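Local coordinates for protein interleukin-15 receptor alpha chain (Mus musculus, PDB 2PSM) that probably binds the cytokine interleukin-15 through its sushi domain, as the alpha subunit of the interleukin-15 receptor, at residues Cys53-Asn56 with Val61-Trp64; Pro13-Glu18 with Glu33-Asn38. All coordinates share one frame; numbering follows the deposited sequence.

In the fold
Both contacts lie in one sushi repeat, with centres about 17 Å apart. Contact 2 comes first along the chain and closes before contact 1 opens. It sets the loop 13-18 against the strand 32-37. Contact 1 pairs strands 50-56 and 61-64, the hairpin at one side of the four-stranded antiparallel sheet. Strands 32-37 and 50-56 are neighbours in that sheet. The contacts also touch directly: Trp-64 CH2 packs on Glu-33 CG at 3.6 Å. Each holds one cysteine of a different disulfide, Cys-53 with Cys-11 and Cys-37 with Cys-71. Strand 32-37 also carries Arg-34, whose NH2 makes salt bridges to acidic side chains of another protein chain, consistent with a role in cytokine binding.

Contact 1. Residues Cys53-Asn56 with Val61-Trp64; sequences CVIN and VAHW
The carbonyl oxygen of Val-54 takes the backbone N-H of His-63 at 3.0 Å (N to O). The same oxygen receives a CA-H...O contact from Ala-62 CA. Val-54 N returns a bond to His-63 O, which makes these two residues a hydrogen-bonded antiparallel pair. Their side chains share one face of the sheet. Val-54 CG2 lies over the face of the His-63 imidazole, 3.8 Å from its centroid and 30° off the normal, a CH-pi contact. The His-63 ring is further fixed from its edge: His-63 ND1 donates to Trp-64 O at 3.0 Å, nearly straight at 177°. Trp-64 O lies in the imidazole plane, but the nitrogen approaches it from above the carbonyl plane, away from its lone pairs. The two strands form a beta hairpin of the sushi repeat. Its other face carries Cys-53, Ile-55, Ala-62 and Trp-64. With SG anti to the backbone N (chi1 -180°), Cys-53 sends its sulfur to Ala-62 CB at 3.7 Å and on to the disulfide with Cys-11. Cys-53 CB sits over the six-membered ring of Trp-64, 4.0 Å from its centroid in a CH-pi contact. The sulfur stands farther above the same ring. Trp-64 NE1 is hydrogen-bonded to Pro-12 O, which helps to fix the turn of the indole. Ile-55 CD1 bends back over the Val-61 to Ala-62 peptide, 3.5 Å from Val-61 C.

Contact 2. Residues Pro13-Glu18 with Glu33-Asn38; sequences PPVSIE and ERYVCN
Tyr-35 reaches from segment 33-38 to Val-15 and Ile-17 of the loop 13-18, and its phenol meets that loop both by its face and by its hydroxyl end. Ile-17 comes over one face of the ring. Ile-17 CG1 stands 3.8 Å from the Tyr-35 ring centroid and 17° off the normal, a CH-pi contact nearer the ring's border than its middle. Ile-17 CG1 is 3.7 Å from both Tyr-35 CE1 and CZ. The two side chains cross at about a right angle. Ile-17 CG1 lies anti to its own carbonyl carbon (chi1 -68°), which brings this methylene over the phenol. Val-15 O lies beside the ring, close to its plane. Tyr-35 OH donates to Val-15 O at 2.6 Å, a short bond. The hydroxyl is tilted 31° from the Val-15 carbonyl plane. Val-15 CG2 also touches the hydroxyl, 3.4 Å from Tyr-35 OH, and Pro-14 CB lies 3.7 Å from Tyr-35 OH. The hydroxyl therefore ends among apolar groups, with a backbone carbonyl to accept its hydrogen bond. A phenylalanine in place of Tyr-35 would probably still pack under Ile-17 but would leave Val-15 O without this donor and the loop less firmly held. Elsewhere Tyr-35 packs on Ile-22, Ile-51 and Leu-69. A buried tyrosine thus joins the N-terminal loop to strand 32-37 in the small interior of a sushi domain, a fold held by two disulfides, one of them Cys-37 to Cys-71.

Contact 1. Residues Cys53-Asn56 with Val61-Trp64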
loop_
_atom_site.group_PDB
_atom_site.type_symbol
_atom_site.label_atom_id
_atom_site.label_comp_id
_atom_site.label_asym_id
_atom_site.label_seq_id
_atom_site.Cartn_x
_atom_site.Cartn_y
_atom_site.Cartn_z
ATOM N N CYS B 53 -4.259 -12.646 -13.714
ATOM C CA CYS B 53 -4.042 -13.819 -14.547
ATOM C C CYS B 53 -3.000 -13.483 -15.607
ATOM O O CYS B 53 -3.276 -12.729 -16.540
ATOM C CB CYS B 53 -5.344 -14.263 -15.216
ATOM S SG CYS B 53 -5.067 -15.732 -16.249
ATOM N N VAL B 54 -1.798 -14.032 -15.444
ATOM C CA VAL B 54 -0.702 -13.780 -16.370
ATOM C C VAL B 54 -0.350 -15.044 -17.136
ATOM O O VAL B 54 -0.413 -16.154 -16.600
ATOM C CB VAL B 54 0.562 -13.272 -15.631
ATOM C CG1 VAL B 54 0.213 -12.057 -14.776
ATOM C CG2 VAL B 54 1.153 -14.369 -14.774
ATOM N N ILE B 55 0.028 -14.860 -18.394
ATOM C CA ILE B 55 0.367 -15.966 -19.272
ATOM C C ILE B 55 1.857 -16.267 -19.357
ATOM O O ILE B 55 2.704 -15.377 -19.267
ATOM C CB ILE B 55 -0.139 -15.690 -20.713
ATOM C CG1 ILE B 55 0.087 -16.916 -21.605
ATOM C CG2 ILE B 55 0.591 -14.479 -21.302
ATOM C CD1 ILE B 55 -0.835 -18.077 -21.299
ATOM N N ASN B 56 2.163 -17.547 -19.517
ATOM C CA ASN B 56 3.533 -17.989 -19.695
ATOM C C ASN B 56 3.595 -18.204 -21.207
ATOM O O ASN B 56 3.207 -19.265 -21.698
ATOM C CB ASN B 56 3.772 -19.313 -18.965
ATOM C CG ASN B 56 5.195 -19.810 -19.114
ATOM O OD1 ASN B 56 5.841 -19.588 -20.141
ATOM N ND2 ASN B 56 5.688 -20.504 -18.095
ATOM N N VAL B 61 0.466 -21.431 -20.940
ATOM C CA VAL B 61 -0.318 -21.753 -19.759
ATOM C C VAL B 61 -0.355 -20.534 -18.849
ATOM O O VAL B 61 0.680 -19.941 -18.528
ATOM C CB VAL B 61 0.259 -22.965 -18.993
ATOM C CG1 VAL B 61 0.374 -24.157 -19.935
ATOM C CG2 VAL B 61 1.607 -22.620 -18.379
ATOM N N ALA B 62 -1.564 -20.153 -18.457
ATOM C CA ALA B 62 -1.763 -19.003 -17.598
ATOM C C ALA B 62 -1.931 -19.448 -16.151
ATOM O O ALA B 62 -2.316 -20.583 -15.876
ATOM C CB ALA B 62 -2.993 -18.217 -18.057
ATOM N N HIS B 63 -1.630 -18.541 -15.232
ATOM C CA HIS B 63 -1.750 -18.806 -13.807
ATOM C C HIS B 63 -1.965 -17.478 -13.098
ATOM O O HIS B 63 -1.620 -16.410 -13.620
ATOM C CB HIS B 63 -0.477 -19.469 -13.277
ATOM C CG HIS B 63 0.725 -18.577 -13.309
ATOM N ND1 HIS B 63 0.949 -17.592 -12.371
ATOM C CD2 HIS B 63 1.749 -18.493 -14.192
ATOM C CE1 HIS B 63 2.058 -16.940 -12.675
ATOM N NE2 HIS B 63 2.563 -17.467 -13.775
ATOM N N TRP B 64 -2.558 -17.553 -11.915
ATOM C CA TRP B 64 -2.806 -16.378 -11.103
ATOM C C TRP B 64 -1.520 -16.014 -10.379
ATOM O O TRP B 64 -0.772 -16.902 -9.955
ATOM C CB TRP B 64 -3.889 -16.671 -10.066
ATOM C CG TRP B 64 -5.260 -16.803 -10.635
ATOM C CD1 TRP B 64 -6.005 -17.947 -10.730
ATOM C CD2 TRP B 64 -6.070 -15.750 -11.165
ATOM N NE1 TRP B 64 -7.232 -17.667 -11.285
ATOM C CE2 TRP B 64 -7.299 -16.328 -11.563
ATOM C CE3 TRP B 64 -5.880 -14.373 -11.340
ATOM C CZ2 TRP B 64 -8.332 -15.574 -12.129
ATOM C CZ3 TRP B 64 -6.911 -13.622 -11.901
ATOM C CH2 TRP B 64 -8.121 -14.225 -12.289
#

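Contact 2. Residues Pro13-Glu18 with Glu33-Asn38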
loop_
_atom_site.group_PDB
_atom_site.type_symbol
_atom_site.label_atom_id
_atom_site.label_comp_id
_atom_site.label_asym_id
_atom_site.label_seq_id
_atom_site.Cartn_x
_atom_site.Cartn_y
_atom_site.Cartn_z
ATOM N N PRO B 13 -8.933 -22.178 -11.187
ATOM C CA PRO B 13 -9.548 -21.515 -10.034
ATOM C C PRO B 13 -8.445 -20.957 -9.132
ATOM O O PRO B 13 -7.345 -21.504 -9.081
ATOM C CB PRO B 13 -10.328 -22.640 -9.368
ATOM C CG PRO B 13 -10.682 -23.535 -10.526
ATOM C CD PRO B 13 -9.391 -23.573 -11.304
ATOM N N PRO B 14 -8.719 -19.849 -8.427
ATOM C CA PRO B 14 -7.719 -19.255 -7.537
ATOM C C PRO B 14 -7.594 -20.055 -6.239
ATOM O O PRO B 14 -8.479 -20.844 -5.903
ATOM C CB PRO B 14 -8.269 -17.856 -7.302
ATOM C CG PRO B 14 -9.740 -18.090 -7.289
ATOM C CD PRO B 14 -9.934 -19.015 -8.478
ATOM N N VAL B 15 -6.493 -19.865 -5.518
ATOM C CA VAL B 15 -6.296 -20.566 -4.253
ATOM C C VAL B 15 -7.209 -19.921 -3.229
ATOM O O VAL B 15 -7.678 -18.798 -3.431
ATOM C CB VAL B 15 -4.846 -20.440 -3.741
ATOM C CG1 VAL B 15 -3.875 -20.930 -4.804
ATOM C CG2 VAL B 15 -4.548 -18.990 -3.363
ATOM N N SER B 16 -7.473 -20.618 -2.133
ATOM C CA SER B 16 -8.323 -20.043 -1.102
ATOM C C SER B 16 -7.438 -19.385 -0.050
ATOM O O SER B 16 -6.386 -19.910 0.309
ATOM C CB SER B 16 -9.198 -21.118 -0.453
ATOM O OG SER B 16 -8.395 -22.099 0.172
ATOM N N ILE B 17 -7.862 -18.218 0.421
ATOM C CA ILE B 17 -7.124 -17.489 1.437
ATOM C C ILE B 17 -7.966 -17.559 2.702
ATOM O O ILE B 17 -9.189 -17.446 2.629
ATOM C CB ILE B 17 -6.925 -16.011 1.027
ATOM C CG1 ILE B 17 -5.985 -15.925 -0.183
ATOM C CG2 ILE B 17 -6.367 -15.216 2.204
ATOM C CD1 ILE B 17 -4.554 -16.336 0.112
ATOM N N GLU B 18 -7.320 -17.746 3.850
ATOM C CA GLU B 18 -8.036 -17.847 5.124
ATOM C C GLU B 18 -8.770 -16.557 5.520
ATOM O O GLU B 18 -8.183 -15.469 5.537
ATOM C CB GLU B 18 -7.064 -18.258 6.241
ATOM C CG GLU B 18 -7.735 -18.440 7.600
ATOM C CD GLU B 18 -6.792 -18.951 8.683
ATOM O OE1 GLU B 18 -5.693 -18.378 8.850
ATOM O OE2 GLU B 18 -7.159 -19.922 9.381
ATOM N N GLU B 33 -8.398 -9.603 -10.427
ATOM C CA GLU B 33 -9.484 -9.891 -9.493
ATOM C C GLU B 33 -9.007 -9.626 -8.072
ATOM O O GLU B 33 -7.808 -9.569 -7.814
ATOM C CB GLU B 33 -9.927 -11.356 -9.616
ATOM C CG GLU B 33 -10.426 -11.787 -11.003
ATOM C CD GLU B 33 -11.780 -11.185 -11.390
ATOM O OE1 GLU B 33 -12.608 -10.923 -10.494
ATOM O OE2 GLU B 33 -12.026 -10.993 -12.599
ATOM N N ARG B 34 -9.945 -9.480 -7.146
ATOM C CA ARG B 34 -9.576 -9.207 -5.770
ATOM C C ARG B 34 -10.354 -10.006 -4.748
ATOM O O ARG B 34 -11.574 -10.135 -4.838
ATOM C CB ARG B 34 -9.758 -7.716 -5.452
ATOM C CG ARG B 34 -8.711 -6.795 -6.060
ATOM C CD ARG B 34 -8.976 -5.342 -5.661
ATOM N NE ARG B 34 -8.055 -4.423 -6.325
ATOM C CZ ARG B 34 -6.787 -4.248 -5.967
ATOM N NH1 ARG B 34 -6.284 -4.923 -4.942
ATOM N NH2 ARG B 34 -6.018 -3.402 -6.642
ATOM N N TYR B 35 -9.625 -10.539 -3.774
ATOM C CA TYR B 35 -10.216 -11.282 -2.669
ATOM C C TYR B 35 -10.900 -10.238 -1.790
ATOM O O TYR B 35 -10.550 -9.056 -1.841
ATOM C CB TYR B 35 -9.121 -11.955 -1.837
ATOM C CG TYR B 35 -8.477 -13.162 -2.484
ATOM C CD1 TYR B 35 -9.030 -14.434 -2.330
ATOM C CD2 TYR B 35 -7.314 -13.035 -3.239
ATOM C CE1 TYR B 35 -8.435 -15.555 -2.915
ATOM C CE2 TYR B 35 -6.713 -14.143 -3.827
ATOM C CZ TYR B 35 -7.280 -15.401 -3.661
ATOM O OH TYR B 35 -6.702 -16.500 -4.252
ATOM N N VAL B 36 -11.858 -10.677 -0.983
ATOM C CA VAL B 36 -12.566 -9.794 -0.065
ATOM C C VAL B 36 -12.528 -10.479 1.292
ATOM O O VAL B 36 -13.001 -11.608 1.427
ATOM C CB VAL B 36 -14.044 -9.595 -0.485
ATOM C CG1 VAL B 36 -14.799 -8.811 0.590
ATOM C CG2 VAL B 36 -14.106 -8.849 -1.812
ATOM N N CYS B 37 -11.942 -9.819 2.289
ATOM C CA CYS B 37 -11.873 -10.410 3.618
ATOM C C CYS B 37 -13.290 -10.560 4.175
ATOM O O CYS B 37 -14.160 -9.716 3.933
ATOM C CB CYS B 37 -11.021 -9.553 4.566
ATOM S SG CYS B 37 -9.221 -9.487 4.231
ATOM N N ASN B 38 -13.519 -11.649 4.904
ATOM C CA ASN B 38 -14.827 -11.926 5.486
ATOM C C ASN B 38 -15.208 -10.868 6.518
ATOM O O ASN B 38 -14.341 -10.216 7.102
ATOM C CB ASN B 38 -14.843 -13.311 6.159
ATOM C CG ASN B 38 -14.693 -14.464 5.163
ATOM O OD1 ASN B 38 -14.923 -14.307 3.964
ATOM N ND2 ASN B 38 -14.326 -15.636 5.673
#